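Local coordinates for protein transport protein SEC16 (PDB 3MZK) that helps initiate assembly of the COPII coat that forms transport vesicles at the endoplasmic reticulum and selects their cargo, and also takes part in autophagy, at residues H166-L170 and L188-R193. Numbering follows the deposited sequence.
Sequences HDEAL and LMGKDR
The imidazole of H166 has CB of L188 over one face, offset toward the rim and 4.1 Å from CE1. M189 comes at the same ring obliquely, with CG 3.7 Å from ND1. The guanidinium of R193 has OD1 of D167 over one face. That oxygen is 3.8 Å from NH2, well out of the guanidinium plane. The salt bridge is long, and since no N-H points at the oxygen it rests on charge alone, with carboxylate and guanidinium planes 58° apart.

The contact lies in the alpha-helical Sec23-binding domain of SEC16, an ancestral coatomer element (ACE1). The start of helix 166-175 meets the turn between helices 179-187 and 191-203 and the first residues of the latter. G190, with positive phi, is the first residue to leave helical angles after helix 179-187 and sits at the N-cap position of helix 191-203.

M189 fills the middle. Its side chain and that of H166 run past each other in opposite directions, and SD lies 3.6 Å from CB of H166. SD also touches CD2 of L170, 4.2 Å away. The bend at chi3 (64°) leads CE toward the carboxylate of D167. With an alanine in place of M189, the loss of CG, SD and CE would probably open a gap between H166, D167 and L170.

L170 also packs on A182 and V185 of helix 179-187. NE2 of H166 makes a weak hydrogen bond to OD1 of N262 of the second subunit, another copy of SEC16, and L188 packs on F227 of that subunit.

CD2 of L170 meets the aliphatic part of R193, 3.8 Å from CD.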
loop_
_atom_site.group_PDB
_atom_site.type_symbol
_atom_site.label_atom_id
_atom_site.label_comp_id
_atom_site.label_asym_id
_atom_site.label_seq_id
_atom_site.Cartn_x
_atom_site.Cartn_y
_atom_site.Cartn_z
ATOM N N HIS B 166 -18.989 -6.818 16.392
ATOM C CA HIS B 166 -17.638 -6.784 16.938
ATOM C C HIS B 166 -17.630 -6.329 18.386
ATOM O O HIS B 166 -16.981 -6.937 19.238
ATOM C CB HIS B 166 -16.762 -5.843 16.116
ATOM C CG HIS B 166 -16.522 -6.303 14.716
ATOM N ND1 HIS B 166 -15.888 -5.530 13.773
ATOM C CD2 HIS B 166 -16.828 -7.473 14.093
ATOM C CE1 HIS B 166 -15.814 -6.190 12.630
ATOM N NE2 HIS B 166 -16.382 -7.376 12.806
ATOM N N ASP B 167 -18.350 -5.247 18.656
ATOM C CA ASP B 167 -18.337 -4.631 19.977
ATOM C C ASP B 167 -18.849 -5.579 21.053
ATOM O O ASP B 167 -18.270 -5.673 22.136
ATOM C CB ASP B 167 -19.149 -3.337 19.976
ATOM C CG ASP B 167 -18.602 -2.308 19.008
ATOM O OD1 ASP B 167 -18.473 -1.130 19.402
ATOM O OD2 ASP B 167 -18.306 -2.671 17.849
ATOM N N GLU B 168 -19.931 -6.285 20.753
ATOM C CA GLU B 168 -20.508 -7.191 21.731
ATOM C C GLU B 168 -19.615 -8.413 21.921
ATOM O O GLU B 168 -19.518 -8.959 23.020
ATOM C CB GLU B 168 -21.915 -7.607 21.318
ATOM C CG GLU B 168 -22.868 -7.728 22.485
ATOM C CD GLU B 168 -22.982 -6.439 23.274
ATOM O OE1 GLU B 168 -23.389 -5.412 22.688
ATOM O OE2 GLU B 168 -22.660 -6.453 24.480
ATOM N N ALA B 169 -18.958 -8.828 20.843
ATOM C CA ALA B 169 -18.033 -9.949 20.892
ATOM C C ALA B 169 -16.837 -9.641 21.784
ATOM O O ALA B 169 -16.439 -10.459 22.608
ATOM C CB ALA B 169 -17.572 -10.311 19.490
ATOM N N LEU B 170 -16.269 -8.452 21.616
ATOM C CA LEU B 170 -15.119 -8.039 22.410
ATOM C C LEU B 170 -15.482 -7.860 23.881
ATOM O O LEU B 170 -14.746 -8.296 24.769
ATOM C CB LEU B 170 -14.532 -6.742 21.861
ATOM C CG LEU B 170 -13.328 -6.190 22.624
ATOM C CD1 LEU B 170 -12.207 -7.211 22.648
ATOM C CD2 LEU B 170 -12.853 -4.878 22.009
ATOM N N LEU B 188 -9.972 -7.330 14.175
ATOM C CA LEU B 188 -10.989 -7.050 13.163
ATOM C C LEU B 188 -11.531 -5.630 13.282
ATOM O O LEU B 188 -12.356 -5.213 12.472
ATOM C CB LEU B 188 -12.159 -8.029 13.279
ATOM C CG LEU B 188 -11.861 -9.527 13.307
ATOM C CD1 LEU B 188 -13.155 -10.315 13.391
ATOM C CD2 LEU B 188 -11.062 -9.944 12.084
ATOM N N MET B 189 -11.067 -4.893 14.290
ATOM C CA MET B 189 -11.675 -3.611 14.644
ATOM C C MET B 189 -10.733 -2.410 14.556
ATOM O O MET B 189 -11.154 -1.272 14.765
ATOM C CB MET B 189 -12.278 -3.688 16.050
ATOM C CG MET B 189 -13.262 -4.823 16.241
ATOM S SD MET B 189 -13.782 -5.001 17.953
ATOM C CE MET B 189 -14.638 -3.463 18.228
ATOM N N GLY B 190 -9.462 -2.658 14.257
ATOM C CA GLY B 190 -8.500 -1.582 14.122
ATOM C C GLY B 190 -7.513 -1.498 15.270
ATOM O O GLY B 190 -7.744 -2.052 16.346
ATOM N N LYS B 191 -6.412 -0.789 15.035
ATOM C CA LYS B 191 -5.324 -0.686 16.000
ATOM C C LYS B 191 -5.785 -0.153 17.353
ATOM O O LYS B 191 -5.198 -0.475 18.386
ATOM C CB LYS B 191 -4.220 0.217 15.447
ATOM C CG LYS B 191 -4.661 1.655 15.247
ATOM C CD LYS B 191 -3.499 2.576 14.917
ATOM C CE LYS B 191 -3.952 4.027 14.949
ATOM N NZ LYS B 191 -2.844 4.969 14.640
ATOM N N ASP B 192 -6.838 0.659 17.338
ATOM C CA ASP B 192 -7.311 1.344 18.538
ATOM C C ASP B 192 -7.684 0.387 19.664
ATOM O O ASP B 192 -7.066 0.394 20.727
ATOM C CB ASP B 192 -8.506 2.242 18.207
ATOM C CG ASP B 192 -8.154 3.343 17.222
ATOM O OD1 ASP B 192 -7.319 3.102 16.325
ATOM O OD2 ASP B 192 -8.715 4.453 17.345
ATOM N N ARG B 193 -8.702 -0.432 19.432
ATOM C CA ARG B 193 -9.155 -1.365 20.456
ATOM C C ARG B 193 -8.160 -2.499 20.666
ATOM O O ARG B 193 -8.071 -3.062 21.756
ATOM C CB ARG B 193 -10.552 -1.893 20.135
ATOM C CG ARG B 193 -11.619 -0.822 20.236
ATOM C CD ARG B 193 -12.994 -1.416 20.412
ATOM N NE ARG B 193 -14.026 -0.389 20.387
ATOM C CZ ARG B 193 -14.457 0.203 19.278
ATOM N NH1 ARG B 193 -13.938 -0.129 18.104
ATOM N NH2 ARG B 193 -15.403 1.130 19.343
#